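Local structure of luciferase-like enzymeAMP-CoA-ligase (Zophobas atratus, 4W8O) at residues A[193-205]-A[381-393]. The protein is a luciferase-like AMP-CoA-ligase of the adenylate-forming ANL superfamily, which probably activates carboxylic acids with ATP and passes them to coenzyme A. Sequence-based numbering, arbitrary orientation.
Sequences KAICHSHRSFLQI and SDAMMTGYYRNDS
Lys193 lays the aliphatic part of its side chain over one face of the Tyr388 ring. Its CB stands 3.7 Å from the ring centroid and 5° off the normal, a CH-pi contact; CG, turned beside the backbone N (chi1 -59°), touches both the ring, at CE2, and the Asn391 amide nitrogen, CD comes 3.5 Å from Tyr388 CE2, and CE and the ammonium NZ turn away from the ring. A long chain with a charged end suits this partly exposed place. Ser393 CB lies against the opposite face of the ring, while Ile195 CG1 meets its edge, so an alanine in place of Tyr388 would probably leave the lysine methylenes without their aromatic bed and open a gap beside Ile195. The backbones run antiparallel beside each other, with a short, weakly bonded strand at 387-388: Tyr389 N gives a hydrogen bond to Ala194 O, Cys196 N to Gly387 O (2.9 Å) and Thr386 N to Cys196 O. Gly387, with phi 152°, suits its place because a side chain would be jammed against the carbonyl O of Thr386. Cys196 SG, small and polarisable, sits at the edge of the Tyr389 ring. Farther along, the His197 ring is held between Ile205 CD1 and Met385 CB, with ND1 bonded to Ser201 OG (2.8 Å) and NE2 to Ser325 O. Ser198 and Ser201 form the capping box that starts the helix, nearly straight from Ser201 N to Ser198 OG and weak in return, and Ala383 packs against Ile205. Strand 387-388 thus closes the sheet edge beside 194-198, and bonds at both imidazole nitrogens are likely to fix the His197 ring's rotation.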
ATOM      1  N   LYS A 193      14.350   0.991  -9.311  1.00 31.95           N
ATOM      2  CA  LYS A 193      14.174   2.389  -9.676  1.00 32.09           C
ATOM      3  C   LYS A 193      13.032   2.936  -8.846  1.00 30.38           C
ATOM      4  O   LYS A 193      12.227   2.168  -8.316  1.00 29.83           O
ATOM      5  CB  LYS A 193      13.865   2.511 -11.160  1.00 33.88           C
ATOM      6  CG  LYS A 193      14.962   1.934 -12.047  1.00 36.49           C
ATOM      7  CD  LYS A 193      14.410   0.900 -13.014  1.00 38.33           C
ATOM      8  CE  LYS A 193      15.482  -0.046 -13.517  1.00 40.27           C
ATOM      9  NZ  LYS A 193      16.660   0.723 -13.985  1.00 42.22           N
ATOM     10  N   ALA A 194      12.979   4.258  -8.717  1.00 29.35           N
ATOM     11  CA  ALA A 194      11.992   4.898  -7.867  1.00 28.30           C
ATOM     12  C   ALA A 194      10.725   5.184  -8.668  1.00 27.79           C
ATOM     13  O   ALA A 194      10.678   6.106  -9.476  1.00 27.46           O
ATOM     14  CB  ALA A 194      12.546   6.173  -7.251  1.00 28.03           C
ATOM     15  N   ILE A 195       9.716   4.353  -8.433  1.00 27.22           N
ATOM     16  CA  ILE A 195       8.385   4.532  -8.990  1.00 27.35           C
ATOM     17  C   ILE A 195       7.726   5.775  -8.381  1.00 26.65           C
ATOM     18  O   ILE A 195       7.620   5.896  -7.161  1.00 25.61           O
ATOM     19  CB  ILE A 195       7.504   3.318  -8.645  1.00 27.38           C
ATOM     20  CG1 ILE A 195       8.019   2.060  -9.343  1.00 28.23           C
ATOM     21  CG2 ILE A 195       6.050   3.590  -9.016  1.00 27.79           C
ATOM     22  CD1 ILE A 195       7.564   0.771  -8.682  1.00 28.35           C
ATOM     23  N   CYS A 196       7.289   6.696  -9.227  1.00 26.90           N
ATOM     24  CA  CYS A 196       6.626   7.918  -8.752  1.00 26.91           C
ATOM     25  C   CYS A 196       5.126   7.859  -8.958  1.00 26.78           C
ATOM     26  O   CYS A 196       4.665   7.675 -10.093  1.00 27.26           O
ATOM     27  CB  CYS A 196       7.175   9.135  -9.495  1.00 27.57           C
ATOM     28  SG  CYS A 196       8.904   9.464  -9.103  1.00 28.37           S
ATOM     29  N   HIS A 197       4.367   8.007  -7.870  1.00 25.99           N
ATOM     30  CA  HIS A 197       2.939   8.293  -7.972  1.00 25.75           C
ATOM     31  C   HIS A 197       2.673   9.750  -7.650  1.00 26.31           C
ATOM     32  O   HIS A 197       3.237  10.307  -6.696  1.00 25.76           O
ATOM     33  CB  HIS A 197       2.116   7.389  -7.058  1.00 25.31           C
ATOM     34  CG  HIS A 197       1.932   6.017  -7.610  1.00 25.37           C
ATOM     35  ND1 HIS A 197       1.110   5.757  -8.684  1.00 25.59           N
ATOM     36  CD2 HIS A 197       2.500   4.836  -7.274  1.00 25.25           C
ATOM     37  CE1 HIS A 197       1.163   4.470  -8.973  1.00 25.92           C
ATOM     38  NE2 HIS A 197       2.001   3.889  -8.134  1.00 25.57           N
ATOM     39  N   SER A 198       1.803  10.359  -8.453  1.00 26.65           N
ATOM     40  CA  SER A 198       1.359  11.716  -8.221  1.00 26.63           C
ATOM     41  C   SER A 198       0.286  11.703  -7.152  1.00 26.17           C
ATOM     42  O   SER A 198      -0.179  10.649  -6.737  1.00 25.14           O
ATOM     43  CB  SER A 198       0.804  12.328  -9.511  1.00 27.51           C
ATOM     44  OG  SER A 198      -0.337  11.626  -9.961  1.00 27.70           O
ATOM     45  N   HIS A 199      -0.110  12.885  -6.711  1.00 26.46           N
ATOM     46  CA  HIS A 199      -1.225  12.991  -5.791  1.00 27.06           C
ATOM     47  C   HIS A 199      -2.431  12.324  -6.441  1.00 27.45           C
ATOM     48  O   HIS A 199      -3.107  11.509  -5.825  1.00 27.27           O
ATOM     49  CB  HIS A 199      -1.525  14.453  -5.447  1.00 27.43           C
ATOM     50  CG  HIS A 199      -0.348  15.180  -4.882  1.00 27.13           C
ATOM     51  ND1 HIS A 199       0.004  15.110  -3.556  1.00 26.95           N
ATOM     52  CD2 HIS A 199       0.590  15.951  -5.477  1.00 27.33           C
ATOM     53  CE1 HIS A 199       1.093  15.820  -3.348  1.00 27.16           C
ATOM     54  NE2 HIS A 199       1.468  16.345  -4.499  1.00 27.72           N
ATOM     55  N   ARG A 200      -2.649  12.624  -7.711  1.00 28.56           N
ATOM     56  CA  ARG A 200      -3.791  12.080  -8.430  1.00 30.11           C
ATOM     57  C   ARG A 200      -3.709  10.564  -8.572  1.00 29.05           C
ATOM     58  O   ARG A 200      -4.660   9.858  -8.218  1.00 28.59           O
ATOM     59  CB  ARG A 200      -3.931  12.751  -9.793  1.00 32.63           C
ATOM     60  CG  ARG A 200      -4.457  14.174  -9.662  1.00 35.68           C
ATOM     61  CD  ARG A 200      -4.673  14.883 -10.996  1.00 39.10           C
ATOM     62  NE  ARG A 200      -5.493  14.115 -11.922  1.00 42.08           N
ATOM     63  CZ  ARG A 200      -5.158  13.820 -13.179  1.00 46.26           C
ATOM     64  NH1 ARG A 200      -4.006  14.235 -13.715  1.00 46.93           N
ATOM     65  NH2 ARG A 200      -5.998  13.107 -13.923  1.00 48.72           N
ATOM     66  N   SER A 201      -2.572  10.066  -9.061  1.00 27.89           N
ATOM     67  CA  SER A 201      -2.436   8.637  -9.304  1.00 27.66           C
ATOM     68  C   SER A 201      -2.529   7.824  -8.015  1.00 27.45           C
ATOM     69  O   SER A 201      -3.213   6.804  -7.984  1.00 27.55           O
ATOM     70  CB  SER A 201      -1.172   8.308 -10.107  1.00 27.25           C
ATOM     71  OG  SER A 201       0.005   8.294  -9.327  1.00 26.84           O
ATOM     72  N   PHE A 202      -1.887   8.276  -6.940  1.00 27.18           N
ATOM     73  CA  PHE A 202      -1.967   7.527  -5.693  1.00 26.92           C
ATOM     74  C   PHE A 202      -3.381   7.541  -5.127  1.00 27.66           C
ATOM     75  O   PHE A 202      -3.875   6.517  -4.649  1.00 27.42           O
ATOM     76  CB  PHE A 202      -0.988   8.014  -4.622  1.00 26.40           C
ATOM     77  CG  PHE A 202      -0.902   7.069  -3.454  1.00 26.48           C
ATOM     78  CD1 PHE A 202      -0.253   5.852  -3.588  1.00 26.66           C
ATOM     79  CD2 PHE A 202      -1.528   7.356  -2.256  1.00 26.98           C
ATOM     80  CE1 PHE A 202      -0.194   4.949  -2.536  1.00 26.53           C
ATOM     81  CE2 PHE A 202      -1.475   6.464  -1.205  1.00 27.17           C
ATOM     82  CZ  PHE A 202      -0.814   5.254  -1.344  1.00 26.85           C
ATOM     83  N   LEU A 203      -4.034   8.696  -5.173  1.00 27.47           N
ATOM     84  CA  LEU A 203      -5.407   8.784  -4.710  1.00 28.35           C
ATOM     85  C   LEU A 203      -6.355   7.891  -5.524  1.00 29.33           C
ATOM     86  O   LEU A 203      -7.363   7.419  -4.989  1.00 29.85           O
ATOM     87  CB  LEU A 203      -5.883  10.240  -4.699  1.00 28.77           C
ATOM     88  CG  LEU A 203      -5.331  11.036  -3.508  1.00 28.59           C
ATOM     89  CD1 LEU A 203      -5.689  12.505  -3.632  1.00 29.40           C
ATOM     90  CD2 LEU A 203      -5.846  10.470  -2.190  1.00 29.03           C
ATOM     91  N   GLN A 204      -6.032   7.639  -6.794  1.00 29.19           N
ATOM     92  CA  GLN A 204      -6.819   6.683  -7.581  1.00 29.87           C
ATOM     93  C   GLN A 204      -6.524   5.234  -7.225  1.00 29.35           C
ATOM     94  O   GLN A 204      -7.412   4.390  -7.312  1.00 29.22           O
ATOM     95  CB  GLN A 204      -6.682   6.927  -9.086  1.00 30.56           C
ATOM     96  CG  GLN A 204      -7.448   8.154  -9.563  1.00 32.19           C
ATOM     97  CD  GLN A 204      -8.886   8.210  -9.030  1.00 33.76           C
ATOM     98  OE1 GLN A 204      -9.724   7.379  -9.387  1.00 34.65           O
ATOM     99  NE2 GLN A 204      -9.168   9.183  -8.163  1.00 34.14           N
ATOM    100  N   ILE A 205      -5.296   4.930  -6.808  1.00 28.83           N
ATOM    101  CA  ILE A 205      -5.028   3.600  -6.261  1.00 28.91           C
ATOM    102  C   ILE A 205      -5.969   3.375  -5.071  1.00 29.40           C
ATOM    103  O   ILE A 205      -6.585   2.316  -4.942  1.00 29.18           O
ATOM    104  CB  ILE A 205      -3.567   3.424  -5.797  1.00 28.42           C
ATOM    105  CG1 ILE A 205      -2.639   3.401  -7.012  1.00 28.88           C
ATOM    106  CG2 ILE A 205      -3.428   2.138  -4.981  1.00 28.49           C
ATOM    107  CD1 ILE A 205      -1.163   3.462  -6.683  1.00 28.99           C
ATOM    108  N   SER A 381      -4.912   2.750 -16.554  1.00 34.04           N
ATOM    109  CA  SER A 381      -5.855   3.455 -15.692  1.00 33.41           C
ATOM    110  C   SER A 381      -5.228   4.738 -15.172  1.00 32.94           C
ATOM    111  O   SER A 381      -4.025   4.973 -15.333  1.00 32.24           O
ATOM    112  CB  SER A 381      -6.254   2.591 -14.492  1.00 32.77           C
ATOM    113  OG  SER A 381      -5.283   2.645 -13.456  1.00 31.21           O
ATOM    114  N   ASP A 382      -6.049   5.538 -14.500  1.00 32.87           N
ATOM    115  CA  ASP A 382      -5.599   6.787 -13.901  1.00 33.09           C
ATOM    116  C   ASP A 382      -4.788   6.565 -12.626  1.00 31.56           C
ATOM    117  O   ASP A 382      -4.284   7.530 -12.065  1.00 30.91           O
ATOM    118  CB  ASP A 382      -6.798   7.687 -13.577  1.00 34.59           C
ATOM    119  CG  ASP A 382      -7.461   8.259 -14.812  1.00 36.26           C
ATOM    120  OD1 ASP A 382      -6.927   8.111 -15.942  1.00 37.36           O
ATOM    121  OD2 ASP A 382      -8.528   8.877 -14.635  1.00 38.19           O
ATOM    122  N   ALA A 383      -4.667   5.308 -12.179  1.00 30.69           N
ATOM    123  CA  ALA A 383      -3.864   4.941 -11.004  1.00 29.99           C
ATOM    124  C   ALA A 383      -2.417   4.622 -11.367  1.00 29.88           C
ATOM    125  O   ALA A 383      -1.622   4.267 -10.507  1.00 29.08           O
ATOM    126  CB  ALA A 383      -4.483   3.740 -10.302  1.00 29.79           C
ATOM    127  N   MET A 384      -2.084   4.745 -12.640  1.00 30.97           N
ATOM    128  CA  MET A 384      -0.765   4.402 -13.146  1.00 31.81           C
ATOM    129  C   MET A 384       0.291   5.399 -12.664  1.00 30.55           C
ATOM    130  O   MET A 384       0.031   6.604 -12.582  1.00 29.07           O
ATOM    131  CB  MET A 384      -0.809   4.435 -14.675  1.00 34.51           C
ATOM    132  CG  MET A 384      -0.035   3.334 -15.370  1.00 36.88           C
ATOM    133  SD  MET A 384      -0.811   2.931 -16.957  1.00 39.96           S
ATOM    134  CE  MET A 384      -1.011   4.563 -17.682  1.00 40.18           C
ATOM    135  N   MET A 385       1.480   4.884 -12.365  1.00 29.62           N
ATOM    136  CA  MET A 385       2.648   5.719 -12.060  1.00 29.51           C
ATOM    137  C   MET A 385       2.914   6.728 -13.170  1.00 29.73           C
ATOM    138  O   MET A 385       2.658   6.448 -14.348  1.00 29.50           O
ATOM    139  CB  MET A 385       3.897   4.859 -11.863  1.00 29.72           C
ATOM    140  CG  MET A 385       4.360   4.089 -13.092  1.00 31.16           C
ATOM    141  SD  MET A 385       5.986   3.335 -12.859  1.00 33.11           S
ATOM    142  CE  MET A 385       6.222   2.612 -14.482  1.00 33.65           C
ATOM    143  N   THR A 386       3.440   7.888 -12.781  1.00 29.07           N
ATOM    144  CA  THR A 386       3.787   8.932 -13.733  1.00 30.20           C
ATOM    145  C   THR A 386       5.136   8.686 -14.404  1.00 30.40           C
ATOM    146  O   THR A 386       5.379   9.218 -15.473  1.00 31.22           O
ATOM    147  CB  THR A 386       3.816  10.329 -13.074  1.00 30.34           C
ATOM    148  OG1 THR A 386       4.675  10.305 -11.930  1.00 29.76           O
ATOM    149  CG2 THR A 386       2.441  10.732 -12.650  1.00 30.40           C
ATOM    150  N   GLY A 387       6.003   7.891 -13.786  1.00 29.45           N
ATOM    151  CA  GLY A 387       7.344   7.656 -14.324  1.00 30.39           C
ATOM    152  C   GLY A 387       8.317   7.323 -13.216  1.00 30.06           C
ATOM    153  O   GLY A 387       7.893   7.050 -12.091  1.00 28.99           O
ATOM    154  N   TYR A 388       9.613   7.320 -13.527  1.00 30.72           N
ATOM    155  CA  TYR A 388      10.641   7.115 -12.503  1.00 30.90           C
ATOM    156  C   TYR A 388      11.205   8.474 -12.068  1.00 31.30           C
ATOM    157  O   TYR A 388      11.187   9.431 -12.835  1.00 32.02           O
ATOM    158  CB  TYR A 388      11.772   6.199 -13.007  1.00 31.56           C
ATOM    159  CG  TYR A 388      11.400   4.731 -13.241  1.00 31.29           C
ATOM    160  CD1 TYR A 388      10.417   4.089 -12.475  1.00 29.90           C
ATOM    161  CD2 TYR A 388      12.070   3.975 -14.202  1.00 32.02           C
ATOM    162  CE1 TYR A 388      10.105   2.749 -12.681  1.00 29.73           C
ATOM    163  CE2 TYR A 388      11.766   2.631 -14.405  1.00 32.35           C
ATOM    164  CZ  TYR A 388      10.779   2.023 -13.645  1.00 30.88           C
ATOM    165  OH  TYR A 388      10.472   0.691 -13.851  1.00 30.71           O
ATOM    166  N   TYR A 389      11.714   8.542 -10.842  1.00 31.41           N
ATOM    167  CA  TYR A 389      12.174   9.800 -10.254  1.00 31.72           C
ATOM    168  C   TYR A 389      13.328  10.417 -11.041  1.00 34.57           C
ATOM    169  O   TYR A 389      13.286  11.592 -11.393  1.00 34.19           O
ATOM    170  CB  TYR A 389      12.592   9.566  -8.801  1.00 30.90           C
ATOM    171  CG  TYR A 389      12.867  10.817  -7.999  1.00 30.07           C
ATOM    172  CD1 TYR A 389      11.924  11.848  -7.923  1.00 29.88           C
ATOM    173  CD2 TYR A 389      14.047  10.958  -7.284  1.00 30.29           C
ATOM    174  CE1 TYR A 389      12.166  12.989  -7.166  1.00 29.50           C
ATOM    175  CE2 TYR A 389      14.305  12.097  -6.538  1.00 29.98           C
ATOM    176  CZ  TYR A 389      13.360  13.104  -6.473  1.00 29.47           C
ATOM    177  OH  TYR A 389      13.621  14.229  -5.727  1.00 28.95           O
ATOM    178  N   ARG A 390      14.368   9.633 -11.303  1.00 34.99           N
ATOM    179  CA  ARG A 390      15.472  10.121 -12.133  1.00 37.05           C
ATOM    180  C   ARG A 390      15.828   9.235 -13.325  1.00 36.20           C
ATOM    181  O   ARG A 390      16.644   9.621 -14.156  1.00 37.63           O
ATOM    182  CB  ARG A 390      16.699  10.396 -11.265  1.00 40.54           C
ATOM    183  CG  ARG A 390      16.506  11.633 -10.396  1.00 43.20           C
ATOM    184  CD  ARG A 390      17.793  12.125  -9.768  1.00 46.72           C
ATOM    185  NE  ARG A 390      17.953  11.659  -8.393  1.00 49.78           N
ATOM    186  CZ  ARG A 390      17.731  12.384  -7.295  1.00 51.06           C
ATOM    187  NH1 ARG A 390      17.311  13.644  -7.362  1.00 51.61           N
ATOM    188  NH2 ARG A 390      17.931  11.830  -6.109  1.00 52.48           N
ATOM    189  N   ASN A 391      15.211   8.068 -13.428  1.00 34.62           N
ATOM    190  CA  ASN A 391      15.489   7.160 -14.519  1.00 33.65           C
ATOM    191  C   ASN A 391      14.378   7.225 -15.586  1.00 34.07           C
ATOM    192  O   ASN A 391      13.544   8.138 -15.557  1.00 33.39           O
ATOM    193  CB  ASN A 391      15.754   5.760 -13.946  1.00 33.41           C
ATOM    194  CG  ASN A 391      17.169   5.629 -13.398  1.00 33.80           C
ATOM    195  OD1 ASN A 391      18.133   5.867 -14.114  1.00 33.92           O
ATOM    196  ND2 ASN A 391      17.295   5.293 -12.123  1.00 33.72           N
ATOM    197  N   ASP A 392      14.378   6.283 -16.529  1.00 34.31           N
ATOM    198  CA  ASP A 392      13.562   6.385 -17.738  1.00 34.39           C
ATOM    199  C   ASP A 392      12.619   5.191 -17.877  1.00 34.29           C
ATOM    200  O   ASP A 392      13.032   4.109 -18.288  1.00 33.15           O
ATOM    201  CB  ASP A 392      14.485   6.466 -18.961  1.00 35.53           C
ATOM    202  CG  ASP A 392      13.733   6.657 -20.266  1.00 36.08           C
ATOM    203  OD1 ASP A 392      12.496   6.523 -20.282  1.00 36.15           O
ATOM    204  OD2 ASP A 392      14.393   6.942 -21.285  1.00 36.57           O
ATOM    205  N   SER A 393      11.346   5.417 -17.567  1.00 33.82           N
ATOM    206  CA  SER A 393      10.320   4.381 -17.611  1.00 33.90           C
ATOM    207  C   SER A 393       9.645   4.249 -18.987  1.00 34.71           C
ATOM    208  O   SER A 393       8.618   3.584 -19.095  1.00 34.24           O
ATOM    209  CB  SER A 393       9.251   4.681 -16.551  1.00 33.77           C
ATOM    210  OG  SER A 393       8.651   5.956 -16.767  1.00 33.53           O
TER